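Long-range contact in hemoglobin subunit alpha (Isurus oxyrinchus, PDB 3MKB), which carries oxygen in shark blood, probably by reversible binding at the iron of its haem within a tetramer of alpha and beta subunits: residues F98-L109 against V124-L135. Residues are numbered along the deposited sequence; the frame is centred on the assembly and turned at random.
Sequences FPMLSECILVTL and VDKLLSAISSEL. With HEM (protoporphyrin IX containing Fe), chain E.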
loop_
_atom_site.group_PDB
_atom_site.type_symbol
_atom_site.label_atom_id
_atom_site.label_comp_id
_atom_site.label_asym_id
_atom_site.label_seq_id
_atom_site.Cartn_x
_atom_site.Cartn_y
_atom_site.Cartn_z
ATOM N N PHE A 98 -3.670 -7.947 -5.196
ATOM C CA PHE A 98 -2.894 -8.306 -6.425
ATOM C C PHE A 98 -1.396 -8.024 -6.264
ATOM O O PHE A 98 -0.618 -8.882 -6.450
ATOM C CB PHE A 98 -3.524 -7.603 -7.659
ATOM C CG PHE A 98 -4.924 -8.122 -7.933
ATOM C CD1 PHE A 98 -5.107 -9.489 -8.187
ATOM C CD2 PHE A 98 -6.055 -7.272 -7.824
ATOM C CE1 PHE A 98 -6.446 -10.063 -8.418
ATOM C CE2 PHE A 98 -7.377 -7.803 -7.979
ATOM C CZ PHE A 98 -7.587 -9.195 -8.271
ATOM N N PRO A 99 -0.986 -6.797 -5.912
ATOM C CA PRO A 99 0.486 -6.713 -5.740
ATOM C C PRO A 99 1.101 -7.544 -4.625
ATOM O O PRO A 99 2.277 -7.913 -4.740
ATOM C CB PRO A 99 0.738 -5.230 -5.543
ATOM C CG PRO A 99 -0.610 -4.580 -5.384
ATOM C CD PRO A 99 -1.665 -5.489 -5.753
ATOM N N MET A 100 0.363 -7.905 -3.578
ATOM C CA MET A 100 0.943 -8.948 -2.625
ATOM C C MET A 100 1.205 -10.280 -3.338
ATOM O O MET A 100 2.268 -10.908 -3.179
ATOM C CB MET A 100 0.025 -9.201 -1.433
ATOM C CG MET A 100 -0.168 -8.048 -0.433
ATOM S SD MET A 100 -1.714 -8.393 0.510
ATOM C CE MET A 100 -1.457 -7.385 1.963
ATOM N N LEU A 101 0.248 -10.728 -4.179
ATOM C CA LEU A 101 0.461 -11.980 -4.853
ATOM C C LEU A 101 1.650 -11.887 -5.821
ATOM O O LEU A 101 2.420 -12.855 -5.949
ATOM C CB LEU A 101 -0.808 -12.484 -5.582
ATOM C CG LEU A 101 -0.729 -13.860 -6.301
ATOM C CD1 LEU A 101 -0.081 -14.993 -5.479
ATOM C CD2 LEU A 101 -2.123 -14.296 -6.831
ATOM N N SER A 102 1.727 -10.776 -6.559
ATOM C CA SER A 102 2.857 -10.541 -7.446
ATOM C C SER A 102 4.228 -10.764 -6.778
ATOM O O SER A 102 5.115 -11.425 -7.313
ATOM C CB SER A 102 2.784 -9.124 -8.022
ATOM O OG SER A 102 1.621 -9.014 -8.816
ATOM N N GLU A 103 4.418 -10.176 -5.616
ATOM C CA GLU A 103 5.681 -10.314 -4.933
ATOM C C GLU A 103 5.963 -11.758 -4.489
ATOM O O GLU A 103 7.109 -12.234 -4.546
ATOM C CB GLU A 103 5.709 -9.357 -3.741
ATOM C CG GLU A 103 7.122 -9.285 -3.076
ATOM C CD GLU A 103 8.216 -8.666 -3.981
ATOM O OE1 GLU A 103 9.414 -8.915 -3.736
ATOM O OE2 GLU A 103 7.871 -7.891 -4.895
ATOM N N CYS A 104 4.912 -12.454 -4.070
ATOM C CA CYS A 104 4.976 -13.879 -3.779
ATOM C C CYS A 104 5.314 -14.728 -5.031
ATOM O O CYS A 104 6.021 -15.674 -4.898
ATOM C CB CYS A 104 3.654 -14.391 -3.149
ATOM S SG CYS A 104 3.480 -13.725 -1.522
ATOM N N ILE A 105 4.848 -14.342 -6.221
ATOM C CA ILE A 105 5.274 -15.039 -7.432
ATOM C C ILE A 105 6.749 -14.784 -7.690
ATOM O O ILE A 105 7.501 -15.708 -8.056
ATOM C CB ILE A 105 4.430 -14.591 -8.707
ATOM C CG1 ILE A 105 2.999 -15.139 -8.621
ATOM C CG2 ILE A 105 5.070 -15.200 -9.993
ATOM C CD1 ILE A 105 2.016 -14.564 -9.658
ATOM N N LEU A 106 7.185 -13.543 -7.485
ATOM C CA LEU A 106 8.584 -13.187 -7.758
ATOM C C LEU A 106 9.479 -13.959 -6.797
ATOM O O LEU A 106 10.511 -14.487 -7.200
ATOM C CB LEU A 106 8.811 -11.703 -7.570
ATOM C CG LEU A 106 8.124 -10.830 -8.660
ATOM C CD1 LEU A 106 8.345 -9.393 -8.249
ATOM C CD2 LEU A 106 8.717 -11.111 -10.076
ATOM N N VAL A 107 9.120 -13.961 -5.510
ATOM C CA VAL A 107 9.913 -14.750 -4.543
ATOM C C VAL A 107 10.002 -16.250 -4.866
ATOM O O VAL A 107 11.047 -16.878 -4.726
ATOM C CB VAL A 107 9.438 -14.504 -3.109
ATOM C CG1 VAL A 107 10.042 -15.612 -2.130
ATOM C CG2 VAL A 107 9.732 -13.052 -2.742
ATOM N N THR A 108 8.899 -16.844 -5.288
ATOM C CA THR A 108 8.890 -18.219 -5.785
ATOM C C THR A 108 9.892 -18.389 -6.916
ATOM O O THR A 108 10.604 -19.407 -6.974
ATOM C CB THR A 108 7.459 -18.643 -6.272
ATOM O OG1 THR A 108 6.538 -18.549 -5.188
ATOM C CG2 THR A 108 7.416 -20.040 -6.931
ATOM N N LEU A 109 9.957 -17.445 -7.870
ATOM C CA LEU A 109 10.893 -17.673 -9.009
ATOM C C LEU A 109 12.328 -17.609 -8.505
ATOM O O LEU A 109 13.203 -18.384 -8.952
ATOM C CB LEU A 109 10.674 -16.624 -10.112
ATOM C CG LEU A 109 9.249 -16.679 -10.727
ATOM C CD1 LEU A 109 8.939 -15.340 -11.553
ATOM C CD2 LEU A 109 9.130 -17.915 -11.621
ATOM N N VAL A 124 9.909 -9.333 -15.195
ATOM C CA VAL A 124 8.726 -10.057 -14.697
ATOM C C VAL A 124 7.832 -9.152 -13.865
ATOM O O VAL A 124 6.604 -9.121 -14.069
ATOM C CB VAL A 124 9.094 -11.320 -13.898
ATOM C CG1 VAL A 124 7.810 -12.176 -13.595
ATOM C CG2 VAL A 124 10.098 -12.124 -14.679
ATOM N N ASP A 125 8.430 -8.425 -12.917
ATOM C CA ASP A 125 7.677 -7.463 -12.127
ATOM C C ASP A 125 6.902 -6.473 -12.979
ATOM O O ASP A 125 5.773 -6.115 -12.624
ATOM C CB ASP A 125 8.561 -6.679 -11.165
ATOM C CG ASP A 125 7.760 -6.075 -10.010
ATOM O OD1 ASP A 125 6.710 -6.645 -9.630
ATOM O OD2 ASP A 125 8.237 -5.108 -9.405
ATOM N N LYS A 126 7.462 -6.074 -14.125
ATOM C CA LYS A 126 6.700 -5.238 -15.053
ATOM C C LYS A 126 5.492 -5.928 -15.647
ATOM O O LYS A 126 4.425 -5.319 -15.721
ATOM C CB LYS A 126 7.571 -4.673 -16.186
ATOM C CG LYS A 126 8.542 -3.650 -15.659
ATOM C CD LYS A 126 9.551 -3.242 -16.731
ATOM C CE LYS A 126 8.870 -2.346 -17.771
ATOM N NZ LYS A 126 9.887 -1.557 -18.548
ATOM N N LEU A 127 5.658 -7.157 -16.103
ATOM C CA LEU A 127 4.510 -7.994 -16.480
ATOM C C LEU A 127 3.472 -8.113 -15.340
ATOM O O LEU A 127 2.276 -7.840 -15.528
ATOM C CB LEU A 127 4.963 -9.380 -16.953
ATOM C CG LEU A 127 3.850 -10.395 -17.301
ATOM C CD1 LEU A 127 2.942 -9.890 -18.433
ATOM C CD2 LEU A 127 4.379 -11.821 -17.554
ATOM N N LEU A 128 3.911 -8.535 -14.153
ATOM C CA LEU A 128 2.942 -8.609 -13.016
ATOM C C LEU A 128 2.195 -7.308 -12.667
ATOM O O LEU A 128 0.977 -7.354 -12.393
ATOM C CB LEU A 128 3.585 -9.254 -11.758
ATOM C CG LEU A 128 4.174 -10.659 -11.993
ATOM C CD1 LEU A 128 4.923 -11.327 -10.825
ATOM C CD2 LEU A 128 3.069 -11.605 -12.490
ATOM N N SER A 129 2.891 -6.161 -12.731
ATOM C CA SER A 129 2.286 -4.822 -12.508
ATOM C C SER A 129 1.201 -4.512 -13.508
ATOM O O SER A 129 0.132 -4.037 -13.122
ATOM C CB SER A 129 3.309 -3.673 -12.511
ATOM O OG SER A 129 4.156 -3.826 -11.398
ATOM N N ALA A 130 1.473 -4.797 -14.785
ATOM C CA ALA A 130 0.451 -4.636 -15.835
ATOM C C ALA A 130 -0.740 -5.599 -15.619
ATOM O O ALA A 130 -1.904 -5.254 -15.854
ATOM C CB ALA A 130 1.095 -4.873 -17.195
ATOM N N ILE A 131 -0.458 -6.803 -15.125
ATOM C CA ILE A 131 -1.519 -7.743 -14.842
ATOM C C ILE A 131 -2.361 -7.175 -13.670
ATOM O O ILE A 131 -3.563 -6.985 -13.835
ATOM C CB ILE A 131 -1.015 -9.189 -14.604
ATOM C CG1 ILE A 131 -0.374 -9.763 -15.888
ATOM C CG2 ILE A 131 -2.167 -10.088 -14.172
ATOM C CD1 ILE A 131 0.400 -11.049 -15.657
ATOM N N SER A 132 -1.716 -6.835 -12.535
ATOM C CA SER A 132 -2.412 -6.201 -11.403
ATOM C C SER A 132 -3.259 -5.037 -11.831
ATOM O O SER A 132 -4.387 -4.903 -11.393
ATOM C CB SER A 132 -1.454 -5.739 -10.300
ATOM O OG SER A 132 -0.934 -6.905 -9.734
ATOM N N SER A 133 -2.725 -4.214 -12.719
ATOM C CA SER A 133 -3.486 -3.054 -13.169
ATOM C C SER A 133 -4.797 -3.476 -13.862
ATOM O O SER A 133 -5.910 -3.063 -13.477
ATOM C CB SER A 133 -2.623 -2.237 -14.101
ATOM O OG SER A 133 -3.363 -1.135 -14.579
ATOM N N GLU A 134 -4.682 -4.334 -14.854
ATOM C CA GLU A 134 -5.866 -4.820 -15.538
ATOM C C GLU A 134 -6.867 -5.531 -14.603
ATOM O O GLU A 134 -8.064 -5.265 -14.680
ATOM C CB GLU A 134 -5.474 -5.729 -16.705
ATOM C CG GLU A 134 -4.629 -5.095 -17.835
ATOM C CD GLU A 134 -5.203 -3.816 -18.463
ATOM O OE1 GLU A 134 -6.454 -3.690 -18.597
ATOM O OE2 GLU A 134 -4.377 -2.959 -18.859
ATOM N N LEU A 135 -6.390 -6.429 -13.740
ATOM C CA LEU A 135 -7.250 -7.129 -12.794
ATOM C C LEU A 135 -7.972 -6.194 -11.794
ATOM O O LEU A 135 -9.068 -6.530 -11.323
ATOM C CB LEU A 135 -6.451 -8.205 -12.051
ATOM C CG LEU A 135 -6.454 -9.667 -12.534
ATOM C CD1 LEU A 135 -6.730 -9.869 -14.002
ATOM C CD2 LEU A 135 -5.142 -10.331 -12.175
HETATM C CHA HEM E . -10.522 -17.997 -9.371
HETATM C CHB HEM E . -6.877 -16.176 -11.947
HETATM C CHC HEM E . -5.342 -13.536 -8.122
HETATM C CHD HEM E . -9.208 -15.009 -5.665
HETATM C C1A HEM E . -9.695 -17.727 -10.438
HETATM C C2A HEM E . -9.781 -18.271 -11.771
HETATM C C3A HEM E . -8.786 -17.755 -12.524
HETATM C C4A HEM E . -8.006 -16.897 -11.636
HETATM C CMA HEM E . -8.452 -18.003 -14.043
HETATM C CAA HEM E . -10.971 -19.156 -12.182
HETATM C CBA HEM E . -11.902 -18.014 -12.711
HETATM C CGA HEM E . -13.025 -18.539 -13.551
HETATM O O1A HEM E . -13.388 -19.743 -13.342
HETATM O O2A HEM E . -13.565 -17.780 -14.413
HETATM C C1B HEM E . -6.174 -15.299 -11.139
HETATM C C2B HEM E . -5.061 -14.482 -11.568
HETATM C C3B HEM E . -4.621 -13.782 -10.510
HETATM C C4B HEM E . -5.460 -14.092 -9.381
HETATM C CMB HEM E . -4.424 -14.422 -12.985
HETATM C CAB HEM E . -3.470 -12.744 -10.461
HETATM C CBB HEM E . -2.430 -12.667 -11.310
HETATM C C1C HEM E . -6.235 -13.685 -7.078
HETATM C C2C HEM E . -6.125 -13.088 -5.745
HETATM C C3C HEM E . -7.192 -13.510 -5.021
HETATM C C4C HEM E . -8.003 -14.378 -5.895
HETATM C CMC HEM E . -4.914 -12.196 -5.341
HETATM C CAC HEM E . -7.468 -13.121 -3.543
HETATM C CBC HEM E . -6.434 -12.896 -2.681
HETATM C C1D HEM E . -9.843 -15.983 -6.434
HETATM C C2D HEM E . -10.895 -16.814 -5.912
HETATM C C3D HEM E . -11.295 -17.796 -6.975
HETATM C C4D HEM E . -10.486 -17.398 -8.118
HETATM C CMD HEM E . -11.475 -16.796 -4.470
HETATM C CAD HEM E . -12.409 -18.892 -6.793
HETATM C CBD HEM E . -11.890 -20.333 -6.496
HETATM C CGD HEM E . -11.375 -20.633 -5.068
HETATM O O1D HEM E . -12.047 -20.312 -4.026
HETATM O O2D HEM E . -10.265 -21.219 -4.922
HETATM N NA HEM E . -8.609 -16.919 -10.406
HETATM N NB HEM E . -6.407 -15.031 -9.768
HETATM N NC HEM E . -7.382 -14.422 -7.095
HETATM N ND HEM E . -9.609 -16.351 -7.764
HETATM FE FE HEM E . -7.977 -15.683 -8.783
HETATM O O HOH W 1 0.051 -9.791 -10.918
HETATM O O HOH W 2 1.676 -6.279 -8.974
HETATM O O HOH W 3 9.598 -6.792 -6.773
HETATM O O HOH W 4 5.970 -7.358 -6.704
#
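F98 and L135 meet beside the haem where two long helices of the globin fold, those textbooks call G and H, run side by side. Their axes approach to 9.5 Å at 156°, nearly antiparallel. CB of L135 sits over the centre of the F98 ring, 4.0 Å from its centroid, a CH-pi contact, and the two side chains cross at about a right angle. The ring edge faces the porphyrin, with CE1 of F98 3.7 Å from HEM CHC, while CD2 of L135 reaches the vinyl carbon CAB; L101 and I131 also line this pocket. Without the ring, as with an alanine at F98, L135 CB would probably lose its CH-pi partner and a gap would open beside the haem edge. Farther along, L128 fills the interface: with CG anti to its carbonyl carbon (chi1 -56°), its CD1 lies 3.5 Å from S102 O and also touches I105 and L106. CD2 of L106 then slides past V124, whose CG1 meets CD1 of L109 tip to tip.

The serines at the middle and the acids beside them are instead bridged by water, with S102, S132 and E103 partly exposed. D125 turns its carboxylate across CD1 of L106, but its OD2 makes a salt bridge to R140 of the second alpha subunit. E103 OE2 stands 5.0 Å from D125 OD1, and water donating to both atoms probably eases their repulsion. One water bridges S102 OG and S132 OG; a second lies 2.7 Å from S102 OG and donates to L128 O at 3.0 Å.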